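Long-range contacts in putidaredoxin reductase (Pseudomonas putida, PDB 1Q1R), which probably carries electrons from NADH through its bound FAD to putidaredoxin, the iron-sulfur protein that supplies the cytochrome P450cam monooxygenase: residues 48-56 against 160-170; 81-91 against 95-106. All coordinates share one frame; numbering follows the deposited sequence.

Contact 1. Residues 48-56 against 160-170; sequences LSKAYLAGK and IGLEVAATAIK. With FAD (flavin-adenine dinucleotide), chain C.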
# COMPACT_ATOMS: atom_id res chain seq x y z
N LEU A 48 2.63 10.18 4.87
CA LEU A 48 1.31 10.66 5.30
C LEU A 48 0.73 10.00 6.56
O LEU A 48 -0.26 10.50 7.11
CB LEU A 48 0.30 10.57 4.15
CG LEU A 48 0.70 11.31 2.87
CD1 LEU A 48 -0.48 11.32 1.91
CD2 LEU A 48 1.14 12.73 3.18
N SER A 49 1.30 8.88 6.99
CA SER A 49 0.84 8.24 8.23
C SER A 49 2.06 8.13 9.14
O SER A 49 2.03 7.46 10.18
CB SER A 49 0.25 6.85 7.97
OG SER A 49 1.16 6.01 7.29
N LYS A 50 3.14 8.81 8.75
CA LYS A 50 4.39 8.80 9.49
C LYS A 50 4.92 10.20 9.83
O LYS A 50 4.24 10.97 10.52
CB LYS A 50 5.44 7.99 8.70
CG LYS A 50 4.97 6.57 8.37
CD LYS A 50 5.97 5.82 7.49
CE LYS A 50 5.44 4.45 7.10
NZ LYS A 50 4.18 4.52 6.29
N ALA A 51 6.12 10.54 9.35
CA ALA A 51 6.74 11.83 9.65
C ALA A 51 5.97 13.08 9.21
O ALA A 51 6.01 14.11 9.90
CB ALA A 51 8.17 11.87 9.08
N TYR A 52 5.29 13.02 8.07
CA TYR A 52 4.54 14.19 7.63
C TYR A 52 3.31 14.35 8.53
O TYR A 52 2.99 15.46 8.95
CB TYR A 52 4.10 14.06 6.17
CG TYR A 52 3.63 15.39 5.61
CD1 TYR A 52 4.54 16.43 5.40
CD2 TYR A 52 2.29 15.62 5.33
CE1 TYR A 52 4.12 17.68 4.93
CE2 TYR A 52 1.86 16.88 4.85
CZ TYR A 52 2.78 17.89 4.66
OH TYR A 52 2.38 19.12 4.19
N LEU A 53 2.63 13.25 8.81
CA LEU A 53 1.46 13.31 9.68
C LEU A 53 1.91 13.82 11.05
O LEU A 53 1.14 14.45 11.77
CB LEU A 53 0.80 11.93 9.82
CG LEU A 53 -0.52 11.89 10.59
CD1 LEU A 53 -1.57 12.71 9.84
CD2 LEU A 53 -1.00 10.45 10.74
N ALA A 54 3.16 13.55 11.41
CA ALA A 54 3.69 14.01 12.69
C ALA A 54 4.09 15.49 12.62
O ALA A 54 4.46 16.08 13.65
CB ALA A 54 4.90 13.16 13.10
N GLY A 55 4.03 16.08 11.42
CA GLY A 55 4.40 17.47 11.25
C GLY A 55 5.90 17.73 11.33
O GLY A 55 6.33 18.86 11.60
N LYS A 56 6.70 16.70 11.07
CA LYS A 56 8.14 16.84 11.16
C LYS A 56 8.88 16.85 9.82
O LYS A 56 10.10 16.95 9.79
CB LYS A 56 8.71 15.74 12.05
CG LYS A 56 8.21 15.81 13.49
CD LYS A 56 8.69 14.63 14.30
CE LYS A 56 8.16 14.69 15.73
NZ LYS A 56 8.67 15.90 16.46
N ILE A 160 -1.98 0.95 8.25
CA ILE A 160 -2.16 2.39 8.23
C ILE A 160 -2.91 2.85 9.47
O ILE A 160 -2.58 3.88 10.07
CB ILE A 160 -2.91 2.86 6.96
CG1 ILE A 160 -2.24 2.28 5.71
CG2 ILE A 160 -2.90 4.38 6.88
CD1 ILE A 160 -0.73 2.47 5.66
N GLY A 161 -3.93 2.09 9.88
CA GLY A 161 -4.68 2.45 11.06
C GLY A 161 -3.75 2.47 12.26
O GLY A 161 -3.79 3.38 13.10
N LEU A 162 -2.89 1.46 12.34
CA LEU A 162 -1.92 1.36 13.43
C LEU A 162 -0.90 2.50 13.38
O LEU A 162 -0.50 3.04 14.41
CB LEU A 162 -1.20 0.02 13.36
CG LEU A 162 -2.12 -1.19 13.60
CD1 LEU A 162 -1.37 -2.49 13.31
CD2 LEU A 162 -2.63 -1.15 15.03
N GLU A 163 -0.47 2.86 12.17
CA GLU A 163 0.49 3.96 12.03
C GLU A 163 -0.16 5.29 12.42
O GLU A 163 0.48 6.16 12.99
CB GLU A 163 1.01 4.01 10.60
CG GLU A 163 2.05 2.94 10.32
CD GLU A 163 2.59 2.99 8.91
OE1 GLU A 163 2.31 3.98 8.21
OE2 GLU A 163 3.30 2.04 8.52
N VAL A 164 -1.45 5.43 12.12
CA VAL A 164 -2.17 6.64 12.48
C VAL A 164 -2.26 6.70 14.01
O VAL A 164 -1.99 7.74 14.62
CB VAL A 164 -3.59 6.63 11.88
CG1 VAL A 164 -4.46 7.67 12.58
CG2 VAL A 164 -3.51 6.93 10.39
N ALA A 165 -2.64 5.58 14.63
CA ALA A 165 -2.75 5.52 16.09
C ALA A 165 -1.42 5.85 16.76
O ALA A 165 -1.39 6.62 17.73
CB ALA A 165 -3.22 4.12 16.52
N ALA A 166 -0.33 5.28 16.26
CA ALA A 166 0.99 5.53 16.83
C ALA A 166 1.33 7.02 16.74
O ALA A 166 1.86 7.60 17.69
CB ALA A 166 2.05 4.71 16.09
N THR A 167 1.03 7.64 15.61
CA THR A 167 1.32 9.06 15.43
C THR A 167 0.44 9.92 16.34
O THR A 167 0.93 10.90 16.93
CB THR A 167 1.11 9.48 13.96
OG1 THR A 167 1.98 8.71 13.13
CG2 THR A 167 1.44 10.96 13.77
N ALA A 168 -0.83 9.56 16.48
CA ALA A 168 -1.73 10.32 17.34
C ALA A 168 -1.31 10.19 18.80
O ALA A 168 -1.36 11.17 19.56
CB ALA A 168 -3.17 9.83 17.17
N ILE A 169 -0.90 8.99 19.21
CA ILE A 169 -0.44 8.75 20.57
C ILE A 169 0.74 9.65 20.90
O ILE A 169 0.82 10.22 21.99
CB ILE A 169 -0.03 7.27 20.78
CG1 ILE A 169 -1.26 6.45 21.17
CG2 ILE A 169 1.04 7.15 21.87
CD1 ILE A 169 -1.90 6.91 22.47
N LYS A 170 1.66 9.77 19.95
CA LYS A 170 2.84 10.59 20.12
C LYS A 170 2.43 12.06 20.27
O LYS A 170 3.11 12.84 20.93
CB LYS A 170 3.76 10.43 18.90
CG LYS A 170 5.05 11.24 18.97
CD LYS A 170 6.01 10.69 20.01
CE LYS A 170 7.22 11.60 20.17
NZ LYS A 170 7.87 11.89 18.86
PA FAD C . -2.37 5.85 -6.22
O1A FAD C . -3.77 5.72 -5.73
O2A FAD C . -1.35 6.41 -5.30
O5B FAD C . -2.36 6.72 -7.56
C5B FAD C . -3.40 6.62 -8.54
C4B FAD C . -3.79 8.03 -9.01
O4B FAD C . -4.55 7.95 -10.26
C3B FAD C . -4.72 8.71 -7.99
O3B FAD C . -4.40 10.10 -7.92
C2B FAD C . -6.08 8.53 -8.61
O2B FAD C . -6.96 9.57 -8.18
C1B FAD C . -5.77 8.70 -10.08
N9A FAD C . -6.86 8.26 -11.00
C8A FAD C . -7.60 7.15 -10.88
N7A FAD C . -8.49 7.11 -11.89
C5A FAD C . -8.30 8.20 -12.63
C6A FAD C . -8.92 8.70 -13.78
N6A FAD C . -9.93 8.04 -14.34
N1A FAD C . -8.48 9.87 -14.31
C2A FAD C . -7.47 10.55 -13.75
N3A FAD C . -6.87 10.08 -12.65
C4A FAD C . -7.27 8.92 -12.07
N1 FAD C . 3.41 1.25 0.94
C2 FAD C . 4.60 0.71 1.43
O2 FAD C . 5.23 -0.10 0.76
N3 FAD C . 5.08 1.13 2.69
C4 FAD C . 4.36 2.09 3.44
O4 FAD C . 4.81 2.47 4.52
C4X FAD C . 3.16 2.62 2.95
N5 FAD C . 2.48 3.58 3.64
C5X FAD C . 1.35 4.17 3.15
C6 FAD C . 0.70 5.18 3.89
C7 FAD C . -0.46 5.81 3.38
C7M FAD C . -1.17 6.89 4.22
C8 FAD C . -0.96 5.43 2.11
C8M FAD C . -2.20 6.11 1.50
C9 FAD C . -0.31 4.42 1.37
C9A FAD C . 0.84 3.79 1.89
N10 FAD C . 1.52 2.78 1.15
C10 FAD C . 2.69 2.20 1.69
C1' FAD C . 1.00 2.32 -0.17
C2' FAD C . 1.80 2.94 -1.31
O2' FAD C . 1.92 4.35 -1.09
C3' FAD C . 1.13 2.68 -2.67
O3' FAD C . 0.93 1.27 -2.83
C4' FAD C . 2.00 3.21 -3.82
O4' FAD C . 2.21 4.61 -3.66
C5' FAD C . 1.36 2.96 -5.20
O5' FAD C . 0.21 3.79 -5.42
P FAD C . -0.40 3.88 -6.92
O1P FAD C . 0.37 4.90 -7.66
O2P FAD C . -0.45 2.50 -7.47
O3P FAD C . -1.93 4.36 -6.69
O HOH W 1 4.47 9.26 13.10
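S49 turns OG between its backbone N and carbonyl carbon (chi1 56°), and E163 stretches out beyond CG (chi2 -179°), which brings hydroxyl and carboxylate together beside the flavin. In this glutathione reductase fold the loop 48-56 lies on helix 159-170, whose first turn holds G161, the last glycine of a probable Rossmann-type GxGxxG motif. E163 OE1 takes two donors: S49 OG at 2.5 Å, nearly along the C-O axis, and K50 NZ in a salt bridge at 2.7 Å on the syn side, 24° out of the carboxylate plane. Lysine suits its place because the long chain, bent only at its last torsion, carries the ammonium on to FAD O4, 2.8 Å from NZ. The other carboxylate oxygen, OE2, is held by S331 and D332. An alanine at E163 would probably cost the K50 ammonium its salt bridge and S49 OG its acceptor, leaving the lysine, still bonded to P46 O, less firmly placed. I160, branched and apolar, lays CD1 3.5 Å from FAD C6. Farther along the helix, T167 packs its methyl CG2 3.8 Å from L53 CG, while OG1 meets a water, 2.6 Å away, that also donates weakly to K50 O.

Contact 2. Residues 81-91 against 95-106; sequences TQVTAINRDRQ and LSDGRALDYDRL. With FAD (flavin-adenine dinucleotide), chain C.
T81 and L95 fit together through their methyls, T81 CG2 resting in the fork of the leucine 3.6 Å from CD1 and almost as near CD2. V83 CG2 reaches only one prong, 3.8 Å from L95 CD2, so a branched leucine can meet T81 with both methyls and V83 with one. The three-stranded antiparallel sheet of the FAD-binding domain sets this up: V83 and L95 form a non-hydrogen-bonded pair, and S96 N bonds to Q82 O at 2.9 Å. T84 CG2 lies against CA and CB of S96, where the chain enters a type I turn.

At the other end the bump is Y103. With chi1 at 68°, CG sits between backbone N and carbonyl carbon, and Q91 covers one face of the ring, CB in a CH-pi contact 4.1 Å from the centroid and C toward the rim; L106 CB lies toward the rim of the opposite face. Y103 N bonds to Q91 O at 3.0 Å. I86 CG2 comes against this ring and also meets L106 CD2, tip to tip at 3.7 Å. Y103 OH donates to a water that donates to R88 O.

Because the V83 pair is non-hydrogen-bonded, its N and O are not spent on L95 and can meet the adenine: V83 N donates to FAD N1A at 2.9 Å, nearly straight (175°), and O accepts from N6A, a pairing that would favour adenine.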
# COMPACT_ATOMS: atom_id res chain seq x y z
N THR A 81 -7.32 16.62 -13.89
CA THR A 81 -8.06 16.13 -15.04
C THR A 81 -8.45 14.67 -14.91
O THR A 81 -7.60 13.80 -14.76
CB THR A 81 -7.24 16.31 -16.32
OG1 THR A 81 -6.82 17.68 -16.42
CG2 THR A 81 -8.07 15.96 -17.55
N GLN A 82 -9.75 14.42 -14.98
CA GLN A 82 -10.28 13.07 -14.87
C GLN A 82 -10.51 12.42 -16.23
O GLN A 82 -11.12 13.01 -17.11
CB GLN A 82 -11.60 13.09 -14.10
CG GLN A 82 -12.26 11.72 -14.01
CD GLN A 82 -13.72 11.81 -13.59
OE1 GLN A 82 -14.41 10.79 -13.48
NE2 GLN A 82 -14.21 13.03 -13.37
N VAL A 83 -10.00 11.20 -16.39
CA VAL A 83 -10.19 10.46 -17.63
C VAL A 83 -11.49 9.69 -17.39
O VAL A 83 -11.59 8.90 -16.45
CB VAL A 83 -9.03 9.46 -17.88
CG1 VAL A 83 -9.34 8.61 -19.10
CG2 VAL A 83 -7.73 10.22 -18.09
N THR A 84 -12.49 9.95 -18.23
CA THR A 84 -13.79 9.30 -18.07
C THR A 84 -14.03 8.06 -18.91
O THR A 84 -14.91 7.26 -18.61
CB THR A 84 -14.93 10.30 -18.36
OG1 THR A 84 -14.73 10.90 -19.65
CG2 THR A 84 -14.97 11.39 -17.30
N ALA A 85 -13.25 7.88 -19.97
CA ALA A 85 -13.44 6.71 -20.82
C ALA A 85 -12.27 6.44 -21.74
O ALA A 85 -11.46 7.33 -22.03
CB ALA A 85 -14.72 6.86 -21.63
N ILE A 86 -12.18 5.20 -22.21
CA ILE A 86 -11.13 4.79 -23.13
C ILE A 86 -11.80 4.27 -24.40
O ILE A 86 -12.76 3.51 -24.33
CB ILE A 86 -10.28 3.64 -22.55
CG1 ILE A 86 -9.71 4.03 -21.18
CG2 ILE A 86 -9.14 3.31 -23.50
CD1 ILE A 86 -9.06 2.88 -20.45
N ASN A 87 -11.28 4.69 -25.55
CA ASN A 87 -11.80 4.23 -26.83
C ASN A 87 -10.69 3.45 -27.50
O ASN A 87 -9.87 4.00 -28.23
CB ASN A 87 -12.23 5.42 -27.70
CG ASN A 87 -13.67 5.80 -27.47
OD1 ASN A 87 -14.09 6.05 -26.35
ND2 ASN A 87 -14.45 5.83 -28.55
N ARG A 88 -10.67 2.15 -27.21
CA ARG A 88 -9.67 1.24 -27.74
C ARG A 88 -9.59 1.29 -29.26
O ARG A 88 -8.50 1.26 -29.83
CB ARG A 88 -9.99 -0.17 -27.26
CG ARG A 88 -10.05 -0.28 -25.74
CD ARG A 88 -10.72 -1.56 -25.28
NE ARG A 88 -10.09 -2.74 -25.87
CZ ARG A 88 -10.53 -3.97 -25.69
NH1 ARG A 88 -11.60 -4.19 -24.94
NH2 ARG A 88 -9.90 -4.99 -26.26
N ASP A 89 -10.75 1.39 -29.89
CA ASP A 89 -10.84 1.45 -31.34
C ASP A 89 -10.03 2.60 -31.93
O ASP A 89 -9.11 2.37 -32.72
CB ASP A 89 -12.31 1.55 -31.75
CG ASP A 89 -13.04 2.69 -31.06
OD1 ASP A 89 -12.68 3.02 -29.91
OD2 ASP A 89 -13.97 3.26 -31.67
N ARG A 90 -10.35 3.84 -31.56
CA ARG A 90 -9.60 4.99 -32.07
C ARG A 90 -8.29 5.21 -31.33
O ARG A 90 -7.44 5.99 -31.77
CB ARG A 90 -10.44 6.27 -31.99
CG ARG A 90 -11.54 6.37 -33.02
CD ARG A 90 -12.90 5.99 -32.44
NE ARG A 90 -13.50 7.09 -31.70
CZ ARG A 90 -14.75 7.09 -31.24
NH1 ARG A 90 -15.53 6.04 -31.45
NH2 ARG A 90 -15.23 8.14 -30.59
N GLN A 91 -8.13 4.51 -30.21
CA GLN A 91 -6.93 4.64 -29.38
C GLN A 91 -6.88 6.04 -28.79
O GLN A 91 -5.95 6.81 -29.06
CB GLN A 91 -5.67 4.36 -30.21
CG GLN A 91 -5.41 2.88 -30.46
CD GLN A 91 -4.19 2.65 -31.34
OE1 GLN A 91 -3.11 3.19 -31.09
NE2 GLN A 91 -4.36 1.83 -32.37
N LEU A 95 -11.39 12.82 -21.73
CA LEU A 95 -11.32 13.60 -20.50
C LEU A 95 -12.72 14.10 -20.14
O LEU A 95 -13.59 14.16 -21.00
CB LEU A 95 -10.36 14.77 -20.68
CG LEU A 95 -8.94 14.37 -21.10
CD1 LEU A 95 -8.05 15.60 -21.15
CD2 LEU A 95 -8.39 13.34 -20.13
N SER A 96 -12.92 14.44 -18.88
CA SER A 96 -14.22 14.92 -18.42
C SER A 96 -14.69 16.17 -19.16
O SER A 96 -15.90 16.42 -19.24
CB SER A 96 -14.18 15.20 -16.91
OG SER A 96 -13.15 16.12 -16.60
N ASP A 97 -13.76 16.94 -19.71
CA ASP A 97 -14.10 18.16 -20.44
C ASP A 97 -14.47 17.85 -21.89
O ASP A 97 -14.74 18.76 -22.67
CB ASP A 97 -12.91 19.13 -20.42
CG ASP A 97 -11.79 18.71 -21.35
OD1 ASP A 97 -11.48 17.51 -21.39
OD2 ASP A 97 -11.22 19.59 -22.04
N GLY A 98 -14.49 16.57 -22.24
CA GLY A 98 -14.84 16.18 -23.59
C GLY A 98 -13.62 16.01 -24.49
O GLY A 98 -13.72 15.43 -25.57
N ARG A 99 -12.48 16.52 -24.04
CA ARG A 99 -11.24 16.42 -24.80
C ARG A 99 -10.78 14.96 -24.90
O ARG A 99 -11.03 14.16 -24.00
CB ARG A 99 -10.15 17.26 -24.13
CG ARG A 99 -8.81 17.26 -24.85
CD ARG A 99 -7.79 18.11 -24.10
NE ARG A 99 -6.47 18.05 -24.73
CZ ARG A 99 -5.39 18.65 -24.24
NH1 ARG A 99 -5.47 19.36 -23.11
NH2 ARG A 99 -4.23 18.55 -24.87
N ALA A 100 -10.10 14.63 -25.99
CA ALA A 100 -9.61 13.28 -26.21
C ALA A 100 -8.12 13.28 -26.54
O ALA A 100 -7.64 14.11 -27.31
CB ALA A 100 -10.39 12.61 -27.34
N LEU A 101 -7.38 12.35 -25.93
CA LEU A 101 -5.95 12.25 -26.17
C LEU A 101 -5.64 10.95 -26.89
O LEU A 101 -6.09 9.88 -26.47
CB LEU A 101 -5.19 12.29 -24.84
CG LEU A 101 -5.38 13.50 -23.93
CD1 LEU A 101 -4.58 13.31 -22.65
CD2 LEU A 101 -4.95 14.77 -24.66
N ASP A 102 -4.86 11.04 -27.96
CA ASP A 102 -4.49 9.85 -28.74
C ASP A 102 -3.31 9.14 -28.09
O ASP A 102 -2.43 9.77 -27.50
CB ASP A 102 -4.12 10.24 -30.17
CG ASP A 102 -5.25 10.93 -30.91
OD1 ASP A 102 -6.40 10.45 -30.81
OD2 ASP A 102 -4.98 11.94 -31.59
N TYR A 103 -3.30 7.81 -28.21
CA TYR A 103 -2.22 7.02 -27.63
C TYR A 103 -1.83 5.85 -28.50
O TYR A 103 -2.65 5.30 -29.25
CB TYR A 103 -2.63 6.51 -26.24
CG TYR A 103 -3.74 5.47 -26.24
CD1 TYR A 103 -3.48 4.14 -26.59
CD2 TYR A 103 -5.04 5.81 -25.88
CE1 TYR A 103 -4.50 3.18 -26.57
CE2 TYR A 103 -6.06 4.86 -25.85
CZ TYR A 103 -5.78 3.55 -26.21
OH TYR A 103 -6.79 2.61 -26.19
N ASP A 104 -0.56 5.47 -28.42
CA ASP A 104 -0.05 4.32 -29.15
C ASP A 104 0.11 3.26 -28.06
O ASP A 104 -0.07 2.07 -28.30
CB ASP A 104 1.31 4.64 -29.78
CG ASP A 104 1.19 5.63 -30.92
OD1 ASP A 104 0.44 5.34 -31.88
OD2 ASP A 104 1.84 6.70 -30.87
N ARG A 105 0.43 3.74 -26.86
CA ARG A 105 0.61 2.90 -25.68
C ARG A 105 -0.11 3.57 -24.51
O ARG A 105 0.13 4.74 -24.21
CB ARG A 105 2.10 2.75 -25.35
CG ARG A 105 2.77 1.55 -26.01
CD ARG A 105 2.60 1.57 -27.51
NE ARG A 105 2.44 0.23 -28.06
CZ ARG A 105 3.44 -0.62 -28.28
NH1 ARG A 105 4.69 -0.26 -28.01
NH2 ARG A 105 3.19 -1.82 -28.78
N LEU A 106 -0.99 2.83 -23.85
CA LEU A 106 -1.74 3.36 -22.72
C LEU A 106 -1.39 2.60 -21.43
O LEU A 106 -1.35 1.37 -21.41
CB LEU A 106 -3.24 3.25 -23.00
CG LEU A 106 -4.20 3.80 -21.93
CD1 LEU A 106 -3.92 5.27 -21.69
CD2 LEU A 106 -5.64 3.59 -22.39
PA FAD C . -2.37 5.85 -6.22
O1A FAD C . -3.77 5.72 -5.73
O2A FAD C . -1.35 6.41 -5.30
O5B FAD C . -2.36 6.72 -7.56
C5B FAD C . -3.40 6.62 -8.54
C4B FAD C . -3.79 8.03 -9.01
O4B FAD C . -4.55 7.95 -10.26
C3B FAD C . -4.72 8.71 -7.99
O3B FAD C . -4.40 10.10 -7.92
C2B FAD C . -6.08 8.53 -8.61
O2B FAD C . -6.96 9.57 -8.18
C1B FAD C . -5.77 8.70 -10.08
N9A FAD C . -6.86 8.26 -11.00
C8A FAD C . -7.60 7.15 -10.88
N7A FAD C . -8.49 7.11 -11.89
C5A FAD C . -8.30 8.20 -12.63
C6A FAD C . -8.92 8.70 -13.78
N6A FAD C . -9.93 8.04 -14.34
N1A FAD C . -8.48 9.87 -14.31
C2A FAD C . -7.47 10.55 -13.75
N3A FAD C . -6.87 10.08 -12.65
C4A FAD C . -7.27 8.92 -12.07
N1 FAD C . 3.41 1.25 0.94
C2 FAD C . 4.60 0.71 1.43
O2 FAD C . 5.23 -0.10 0.76
N3 FAD C . 5.08 1.13 2.69
C4 FAD C . 4.36 2.09 3.44
O4 FAD C . 4.81 2.47 4.52
C4X FAD C . 3.16 2.62 2.95
N5 FAD C . 2.48 3.58 3.64
C5X FAD C . 1.35 4.17 3.15
C6 FAD C . 0.70 5.18 3.89
C7 FAD C . -0.46 5.81 3.38
C7M FAD C . -1.17 6.89 4.22
C8 FAD C . -0.96 5.43 2.11
C8M FAD C . -2.20 6.11 1.50
C9 FAD C . -0.31 4.42 1.37
C9A FAD C . 0.84 3.79 1.89
N10 FAD C . 1.52 2.78 1.15
C10 FAD C . 2.69 2.20 1.69
C1' FAD C . 1.00 2.32 -0.17
C2' FAD C . 1.80 2.94 -1.31
O2' FAD C . 1.92 4.35 -1.09
C3' FAD C . 1.13 2.68 -2.67
O3' FAD C . 0.93 1.27 -2.83
C4' FAD C . 2.00 3.21 -3.82
O4' FAD C . 2.21 4.61 -3.66
C5' FAD C . 1.36 2.96 -5.20
O5' FAD C . 0.21 3.79 -5.42
P FAD C . -0.40 3.88 -6.92
O1P FAD C . 0.37 4.90 -7.66
O2P FAD C . -0.45 2.50 -7.47
O3P FAD C . -1.93 4.36 -6.69
O HOH W 2 -6.39 0.28 -27.66

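Both contacts reach the same FAD, but at its two ends: contact 1 supplies a side-chain ammonium to the flavin, contact 2 a backbone amide and carbonyl to the adenine. Their centres lie about 38 Å apart and their nearest atoms about 18 Å, and the extended cofactor spans the interval. Along the chain, 81-91 and 95-106 are nested inside the loop closed by 48-56 and 160-170. Contact 2 is local, its segments only four residues apart at their closest ends, and runs from the small antiparallel sheet to the start of strand 105-108 of the parallel one, whereas contact 1 joins parts 104 residues apart. A15 and D37 are among the other residues that hydrogen-bond the cofactor.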